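Local coordinates for protein pectinesterase 1 (Solanum lycopersicum, PDB 1XG2) that removes methyl esters from cell-wall pectin, releasing methanol, and may prepare fruit walls for softening by polygalacturonase during ripening, at residues V6-D10 and R39-K43; L55-G61 and G91-I97. One frame throughout, in Å; residues are numbered along the deposited sequence.

Contact 1 (V6-D10 and R39-K43); sequences VVAQD and RGTYK
Q9 lays its side chain across Y42 and hydrogen-bonds with its amide to the backbone beside that ring. The CB of Q9 already points at segment 39-43, and the first torsion (chi1 -51°), with CG anti to the carbonyl carbon, turns CG onto the ring. CG is the first atom to touch, resting on CE2 of Y42 at 3.5 Å and also close to CZ and OH. Extended beyond this point, the chain carries CD past CE2 and brings NE2 over the ring. NE2 stands 3.7 Å above the centre of one face of Y42, with the amide plane turned 42° from the ring. From there NE2 donates to T41 O at 2.8 Å, a bent bond (141°) that reaches the oxygen from well above its carbonyl plane. The other branch, OE1, lies 3.6 Å from G40 CA, where a CB would collide with it, and takes a hydrogen bond from a water that in turn accepts from T41 N. The amide is thus engaged at both N and O. This is the N-terminal end of a right-handed parallel beta-helix, the C-terminal pectinesterase part of a longer protein: Q9 follows strand 5-7, outermost in one parallel sheet, and meets strand 40-43, outermost in another. V7 CG1 packs against Y42 CE2 at 3.6 Å. Farther out, Y42 OH passes 3.6 Å from A8 CA, and it is hydrogen-bonded to K38 O, which fixes the tip of the ring. With an alanine here instead of Y42, the Q9 chain and V7 CG1 would probably lose the ring they share, and K38 O its hydroxyl partner. A second water joins the backbones, accepting from Q9 N and donating to R39 O, 2.8 Å from that oxygen.

Contact 2 (L55-G61 and G91-I97); sequences LMIVGDG and GFILQDI
L55 O accepts from I93 N at 2.9 Å, the first of four bonds in a parallel ladder. I57 uses both its polar atoms, its N giving to I93 O (2.9 Å) and its O receiving Q95 N (3.0 Å). G59 N closes the ladder on Q95 O. Beyond it the chain turns, and G61 N reaches D96 O at 2.9 Å. D96 itself is salt-bridged through OD1 to R124. On the face holding M56, I93, V58 and Q95, M56, with CG anti to the backbone N (chi1 178°) and its chain extended beyond, runs CG past I93 CG2 and ends with CE 3.5 Å from Q95 NE2, while V58 CG2 lies alongside the glutamine. On the other face, I57 CD1 meets the edge of the F92 ring in its plane, 3.8 Å from CE1, and I57 CB packs on L94 CD1. This second face looks into the beta-helix, where F92 and I57 reach V48 of strand 46-48. Strand 33-37 flanks 55-59 and strand 120-123 flanks 93-95, while helix 18-24 packs V22 on L55 and both L18 and V22 on I57.

In the fold
Both contacts reach the same long parallel sheet, and they meet directly: R39 N of contact 1 lies 3.1 Å from D60 OD2 of contact 2, a probable hydrogen bond. Contact 2 joins adjacent strands within that sheet, its centre about 15 Å from the centre of the chain; its residues are buried or partly exposed, and main-chain bonds and largely apolar side chains bury 601 Å². Contact 1, its centre about 24 Å from that of the chain, joins the end of strand 5-7 and the loop after it to strand 40-43 of another sheet. It buries 231 Å², setting buried V7, A8 and Y42 against exposed Q9 and T41, with two waters instead of a strand ladder, and precedes contact 2 along the chain.

Contact 1 (V6-D10 and R39-K43)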
ATOM      1  N   VAL A   6     -12.680 -12.035  22.630  1.00 21.10           N
ATOM      2  CA  VAL A   6     -13.912 -11.377  22.225  1.00 21.24           C
ATOM      3  C   VAL A   6     -13.903  -9.941  22.735  1.00 21.10           C
ATOM      4  O   VAL A   6     -13.559  -9.689  23.887  1.00 20.53           O
ATOM      5  CB  VAL A   6     -15.156 -12.134  22.749  1.00 21.24           C
ATOM      6  CG1 VAL A   6     -16.447 -11.361  22.439  1.00 20.98           C
ATOM      7  CG2 VAL A   6     -15.206 -13.547  22.141  1.00 21.17           C
ATOM      8  N   VAL A   7     -14.268  -9.014  21.858  1.00 21.04           N
ATOM      9  CA  VAL A   7     -14.427  -7.613  22.208  1.00 21.23           C
ATOM     10  C   VAL A   7     -15.909  -7.280  22.170  1.00 21.66           C
ATOM     11  O   VAL A   7     -16.597  -7.593  21.205  1.00 21.80           O
ATOM     12  CB  VAL A   7     -13.677  -6.713  21.230  1.00 20.87           C
ATOM     13  CG1 VAL A   7     -13.933  -5.249  21.540  1.00 20.37           C
ATOM     14  CG2 VAL A   7     -12.183  -7.036  21.243  1.00 20.21           C
ATOM     15  N   ALA A   8     -16.399  -6.647  23.226  1.00 23.06           N
ATOM     16  CA  ALA A   8     -17.804  -6.259  23.323  1.00 24.14           C
ATOM     17  C   ALA A   8     -18.012  -5.078  24.272  1.00 25.47           C
ATOM     18  O   ALA A   8     -17.321  -4.950  25.283  1.00 24.75           O
ATOM     19  CB  ALA A   8     -18.648  -7.444  23.778  1.00 24.36           C
ATOM     20  N   GLN A   9     -18.997  -4.249  23.940  1.00 27.64           N
ATOM     21  CA  GLN A   9     -19.301  -3.032  24.688  1.00 29.34           C
ATOM     22  C   GLN A   9     -20.229  -3.289  25.880  1.00 30.79           C
ATOM     23  O   GLN A   9     -20.228  -2.520  26.835  1.00 31.37           O
ATOM     24  CB  GLN A   9     -19.922  -1.982  23.757  1.00 29.47           C
ATOM     25  CG  GLN A   9     -19.111  -1.752  22.497  1.00 29.91           C
ATOM     26  CD  GLN A   9     -19.530  -0.518  21.730  1.00 31.18           C
ATOM     27  OE1 GLN A   9     -20.706  -0.370  21.380  1.00 31.56           O
ATOM     28  NE2 GLN A   9     -18.579   0.375  21.468  1.00 29.39           N
ATOM     29  N   ASP A  10     -20.995  -4.375  25.818  1.00 32.00           N
ATOM     30  CA  ASP A  10     -21.943  -4.743  26.875  1.00 32.94           C
ATOM     31  C   ASP A  10     -21.368  -5.657  27.980  1.00 33.28           C
ATOM     32  O   ASP A  10     -22.135  -6.291  28.714  1.00 34.22           O
ATOM     33  CB  ASP A  10     -23.180  -5.408  26.247  1.00 32.88           C
ATOM     34  CG  ASP A  10     -22.855  -6.727  25.542  1.00 33.79           C
ATOM     35  OD1 ASP A  10     -21.704  -7.210  25.636  1.00 32.03           O
ATOM     36  OD2 ASP A  10     -23.697  -7.346  24.854  1.00 35.58           O
ATOM     37  N   ARG A  39     -21.112  -6.538  17.766  1.00 18.39           N
ATOM     38  CA  ARG A  39     -21.735  -5.374  17.148  1.00 18.66           C
ATOM     39  C   ARG A  39     -21.623  -4.157  18.044  1.00 18.02           C
ATOM     40  O   ARG A  39     -21.640  -4.262  19.279  1.00 17.74           O
ATOM     41  CB  ARG A  39     -23.206  -5.638  16.779  1.00 19.19           C
ATOM     42  CG  ARG A  39     -24.160  -5.802  17.962  1.00 21.00           C
ATOM     43  CD  ARG A  39     -25.515  -6.377  17.570  1.00 23.06           C
ATOM     44  NE  ARG A  39     -25.377  -7.721  16.988  1.00 26.56           N
ATOM     45  CZ  ARG A  39     -26.397  -8.500  16.613  1.00 28.83           C
ATOM     46  NH1 ARG A  39     -27.660  -8.089  16.738  1.00 28.25           N
ATOM     47  NH2 ARG A  39     -26.149  -9.698  16.103  1.00 29.98           N
ATOM     48  N   GLY A  40     -21.464  -3.009  17.402  1.00 17.31           N
ATOM     49  CA  GLY A  40     -21.233  -1.762  18.095  1.00 16.87           C
ATOM     50  C   GLY A  40     -20.316  -0.877  17.279  1.00 16.81           C
ATOM     51  O   GLY A  40     -19.713  -1.319  16.293  1.00 15.04           O
ATOM     52  N   THR A  41     -20.234   0.381  17.687  1.00 16.72           N
ATOM     53  CA  THR A  41     -19.339   1.348  17.084  1.00 17.25           C
ATOM     54  C   THR A  41     -18.251   1.663  18.103  1.00 17.41           C
ATOM     55  O   THR A  41     -18.541   2.053  19.229  1.00 17.68           O
ATOM     56  CB  THR A  41     -20.136   2.575  16.666  1.00 17.48           C
ATOM     57  OG1 THR A  41     -20.990   2.209  15.566  1.00 18.02           O
ATOM     58  CG2 THR A  41     -19.230   3.664  16.102  1.00 18.14           C
ATOM     59  N   TYR A  42     -16.998   1.470  17.696  1.00 16.85           N
ATOM     60  CA  TYR A  42     -15.848   1.571  18.583  1.00 16.68           C
ATOM     61  C   TYR A  42     -15.022   2.743  18.104  1.00 17.16           C
ATOM     62  O   TYR A  42     -14.425   2.697  17.033  1.00 15.38           O
ATOM     63  CB  TYR A  42     -15.034   0.270  18.540  1.00 16.15           C
ATOM     64  CG  TYR A  42     -15.802  -0.950  18.990  1.00 16.15           C
ATOM     65  CD1 TYR A  42     -16.747  -1.551  18.166  1.00 15.73           C
ATOM     66  CD2 TYR A  42     -15.588  -1.506  20.253  1.00 17.50           C
ATOM     67  CE1 TYR A  42     -17.460  -2.668  18.582  1.00 16.84           C
ATOM     68  CE2 TYR A  42     -16.305  -2.631  20.685  1.00 16.90           C
ATOM     69  CZ  TYR A  42     -17.240  -3.200  19.844  1.00 17.77           C
ATOM     70  OH  TYR A  42     -17.941  -4.305  20.257  1.00 19.15           O
ATOM     71  N   LYS A  43     -15.012   3.795  18.913  1.00 18.11           N
ATOM     72  CA  LYS A  43     -14.364   5.055  18.598  1.00 19.12           C
ATOM     73  C   LYS A  43     -12.925   4.941  19.099  1.00 18.79           C
ATOM     74  O   LYS A  43     -12.615   5.360  20.217  1.00 17.35           O
ATOM     75  CB  LYS A  43     -15.115   6.187  19.321  1.00 20.15           C
ATOM     76  CG  LYS A  43     -15.426   7.456  18.555  1.00 24.53           C
ATOM     77  CD  LYS A  43     -16.845   7.965  18.973  1.00 28.41           C
ATOM     78  CE  LYS A  43     -17.102   9.442  18.625  1.00 31.11           C
ATOM     79  NZ  LYS A  43     -18.499   9.868  19.012  1.00 32.47           N
TER
HETATM   80  O   HOH W   1     -22.167   1.185  19.769  1.00 24.34           O
HETATM   81  O   HOH W   2     -21.034  -5.324  21.848  1.00 33.08           O

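Contact 2 (L55-G61 and G91-I97)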
ATOM      1  N   LEU A  55      -2.850 -12.328  12.842  1.00 16.57           N
ATOM      2  CA  LEU A  55      -3.995 -11.874  13.611  1.00 16.86           C
ATOM      3  C   LEU A  55      -5.184 -11.730  12.677  1.00 15.86           C
ATOM      4  O   LEU A  55      -5.061 -11.094  11.634  1.00 14.99           O
ATOM      5  CB  LEU A  55      -3.714 -10.506  14.238  1.00 16.94           C
ATOM      6  CG  LEU A  55      -3.790 -10.337  15.749  1.00 21.81           C
ATOM      7  CD1 LEU A  55      -3.811  -8.848  16.096  1.00 22.92           C
ATOM      8  CD2 LEU A  55      -5.005 -11.037  16.349  1.00 23.05           C
ATOM      9  N   MET A  56      -6.321 -12.291  13.075  1.00 15.02           N
ATOM     10  CA  MET A  56      -7.588 -12.092  12.392  1.00 14.90           C
ATOM     11  C   MET A  56      -8.502 -11.248  13.281  1.00 14.93           C
ATOM     12  O   MET A  56      -8.752 -11.597  14.433  1.00 15.65           O
ATOM     13  CB  MET A  56      -8.248 -13.433  12.099  1.00 14.82           C
ATOM     14  CG  MET A  56      -9.618 -13.324  11.427  1.00 15.33           C
ATOM     15  SD  MET A  56     -10.175 -14.931  10.884  1.00 19.70           S
ATOM     16  CE  MET A  56     -11.554 -14.518   9.894  1.00 18.20           C
ATOM     17  N   ILE A  57      -8.958 -10.115  12.760  1.00 14.89           N
ATOM     18  CA  ILE A  57      -9.929  -9.280  13.452  1.00 14.29           C
ATOM     19  C   ILE A  57     -11.220  -9.441  12.676  1.00 13.85           C
ATOM     20  O   ILE A  57     -11.285  -9.117  11.503  1.00 12.49           O
ATOM     21  CB  ILE A  57      -9.474  -7.815  13.507  1.00 14.66           C
ATOM     22  CG1 ILE A  57      -8.207  -7.699  14.362  1.00 14.81           C
ATOM     23  CG2 ILE A  57     -10.579  -6.919  14.073  1.00 14.74           C
ATOM     24  CD1 ILE A  57      -7.661  -6.290  14.513  1.00 15.16           C
ATOM     25  N   VAL A  58     -12.241  -9.975  13.334  1.00 13.32           N
ATOM     26  CA  VAL A  58     -13.499 -10.265  12.666  1.00 13.25           C
ATOM     27  C   VAL A  58     -14.637  -9.672  13.479  1.00 13.25           C
ATOM     28  O   VAL A  58     -14.684  -9.852  14.688  1.00 13.10           O
ATOM     29  CB  VAL A  58     -13.669 -11.806  12.431  1.00 13.20           C
ATOM     30  CG1 VAL A  58     -13.621 -12.587  13.718  1.00 14.11           C
ATOM     31  CG2 VAL A  58     -14.937 -12.111  11.669  1.00 13.82           C
ATOM     32  N   GLY A  59     -15.527  -8.946  12.815  1.00 13.88           N
ATOM     33  CA  GLY A  59     -16.695  -8.378  13.451  1.00 14.82           C
ATOM     34  C   GLY A  59     -17.952  -9.203  13.223  1.00 15.75           C
ATOM     35  O   GLY A  59     -17.902 -10.343  12.743  1.00 16.18           O
ATOM     36  N   ASP A  60     -19.085  -8.590  13.541  1.00 16.78           N
ATOM     37  CA  ASP A  60     -20.399  -9.219  13.474  1.00 18.24           C
ATOM     38  C   ASP A  60     -21.066  -8.964  12.122  1.00 17.99           C
ATOM     39  O   ASP A  60     -22.253  -9.234  11.951  1.00 19.11           O
ATOM     40  CB  ASP A  60     -21.281  -8.627  14.591  1.00 19.01           C
ATOM     41  CG  ASP A  60     -21.807  -9.660  15.557  1.00 23.04           C
ATOM     42  OD1 ASP A  60     -22.088 -10.808  15.143  1.00 26.34           O
ATOM     43  OD2 ASP A  60     -21.977  -9.386  16.773  1.00 30.64           O
ATOM     44  N   GLY A  61     -20.307  -8.450  11.157  1.00 17.15           N
ATOM     45  CA  GLY A  61     -20.850  -8.006   9.893  1.00 16.83           C
ATOM     46  C   GLY A  61     -20.418  -6.590   9.560  1.00 16.80           C
ATOM     47  O   GLY A  61     -20.291  -5.761  10.451  1.00 16.56           O
ATOM     48  N   GLY A  91       0.444 -11.547   7.646  1.00 13.30           N
ATOM     49  CA  GLY A  91      -0.665 -12.499   7.672  1.00 12.95           C
ATOM     50  C   GLY A  91      -1.986 -11.960   8.221  1.00 12.67           C
ATOM     51  O   GLY A  91      -2.916 -12.741   8.427  1.00 13.55           O
ATOM     52  N   PHE A  92      -2.062 -10.647   8.462  1.00 11.88           N
ATOM     53  CA  PHE A  92      -3.266  -9.970   8.951  1.00 11.44           C
ATOM     54  C   PHE A  92      -4.507 -10.316   8.114  1.00 11.43           C
ATOM     55  O   PHE A  92      -4.434 -10.349   6.900  1.00 11.06           O
ATOM     56  CB  PHE A  92      -3.043  -8.451   8.929  1.00 10.95           C
ATOM     57  CG  PHE A  92      -4.158  -7.662   9.539  1.00 11.04           C
ATOM     58  CD1 PHE A  92      -4.510  -7.851  10.861  1.00 12.73           C
ATOM     59  CD2 PHE A  92      -4.860  -6.726   8.787  1.00 12.56           C
ATOM     60  CE1 PHE A  92      -5.553  -7.112  11.435  1.00 13.06           C
ATOM     61  CE2 PHE A  92      -5.894  -5.974   9.345  1.00 11.27           C
ATOM     62  CZ  PHE A  92      -6.244  -6.167  10.660  1.00 12.19           C
ATOM     63  N   ILE A  93      -5.623 -10.601   8.782  1.00 11.58           N
ATOM     64  CA  ILE A  93      -6.908 -10.815   8.131  1.00 12.17           C
ATOM     65  C   ILE A  93      -7.913  -9.918   8.827  1.00 12.09           C
ATOM     66  O   ILE A  93      -7.989  -9.910  10.056  1.00 12.26           O
ATOM     67  CB  ILE A  93      -7.379 -12.266   8.290  1.00 13.10           C
ATOM     68  CG1 ILE A  93      -6.370 -13.211   7.651  1.00 15.20           C
ATOM     69  CG2 ILE A  93      -8.812 -12.442   7.709  1.00 12.24           C
ATOM     70  CD1 ILE A  93      -6.635 -14.631   7.965  1.00 18.57           C
ATOM     71  N   LEU A  94      -8.658  -9.159   8.034  1.00 11.60           N
ATOM     72  CA  LEU A  94      -9.719  -8.301   8.525  1.00 10.97           C
ATOM     73  C   LEU A  94     -10.998  -8.753   7.829  1.00 11.26           C
ATOM     74  O   LEU A  94     -11.028  -8.948   6.599  1.00 10.67           O
ATOM     75  CB  LEU A  94      -9.401  -6.844   8.198  1.00 11.15           C
ATOM     76  CG  LEU A  94     -10.341  -5.792   8.788  1.00 10.95           C
ATOM     77  CD1 LEU A  94     -10.140  -5.714  10.277  1.00 12.01           C
ATOM     78  CD2 LEU A  94     -10.115  -4.435   8.133  1.00 12.45           C
ATOM     79  N   GLN A  95     -12.062  -8.911   8.604  1.00 11.65           N
ATOM     80  CA  GLN A  95     -13.284  -9.513   8.078  1.00 11.38           C
ATOM     81  C   GLN A  95     -14.540  -9.075   8.810  1.00 11.64           C
ATOM     82  O   GLN A  95     -14.519  -8.860  10.024  1.00 11.47           O
ATOM     83  CB  GLN A  95     -13.172 -11.042   8.125  1.00 11.90           C
ATOM     84  CG  GLN A  95     -14.291 -11.795   7.407  1.00 11.85           C
ATOM     85  CD  GLN A  95     -14.129 -13.280   7.553  1.00 15.56           C
ATOM     86  OE1 GLN A  95     -14.832 -13.919   8.360  1.00 20.24           O
ATOM     87  NE2 GLN A  95     -13.181 -13.842   6.814  1.00 11.71           N
ATOM     88  N   ASP A  96     -15.625  -8.960   8.039  1.00 11.87           N
ATOM     89  CA  ASP A  96     -16.979  -8.688   8.542  1.00 11.83           C
ATOM     90  C   ASP A  96     -17.043  -7.486   9.462  1.00 11.45           C
ATOM     91  O   ASP A  96     -17.589  -7.558  10.556  1.00 11.43           O
ATOM     92  CB  ASP A  96     -17.547  -9.926   9.252  1.00 11.93           C
ATOM     93  CG  ASP A  96     -17.805 -11.062   8.309  1.00 12.54           C
ATOM     94  OD1 ASP A  96     -18.331 -10.812   7.198  1.00 13.31           O
ATOM     95  OD2 ASP A  96     -17.494 -12.235   8.594  1.00 13.12           O
ATOM     96  N   ILE A  97     -16.462  -6.385   9.013  1.00 11.42           N
ATOM     97  CA  ILE A  97     -16.280  -5.223   9.881  1.00 10.91           C
ATOM     98  C   ILE A  97     -16.187  -3.978   9.010  1.00 10.42           C
ATOM     99  O   ILE A  97     -15.832  -4.055   7.844  1.00  9.43           O
ATOM    100  CB  ILE A  97     -15.024  -5.412  10.772  1.00 10.99           C
ATOM    101  CG1 ILE A  97     -15.014  -4.408  11.934  1.00 10.97           C
ATOM    102  CG2 ILE A  97     -13.736  -5.298   9.945  1.00 11.95           C
ATOM    103  CD1 ILE A  97     -14.017  -4.743  13.000  1.00 12.13           C
TER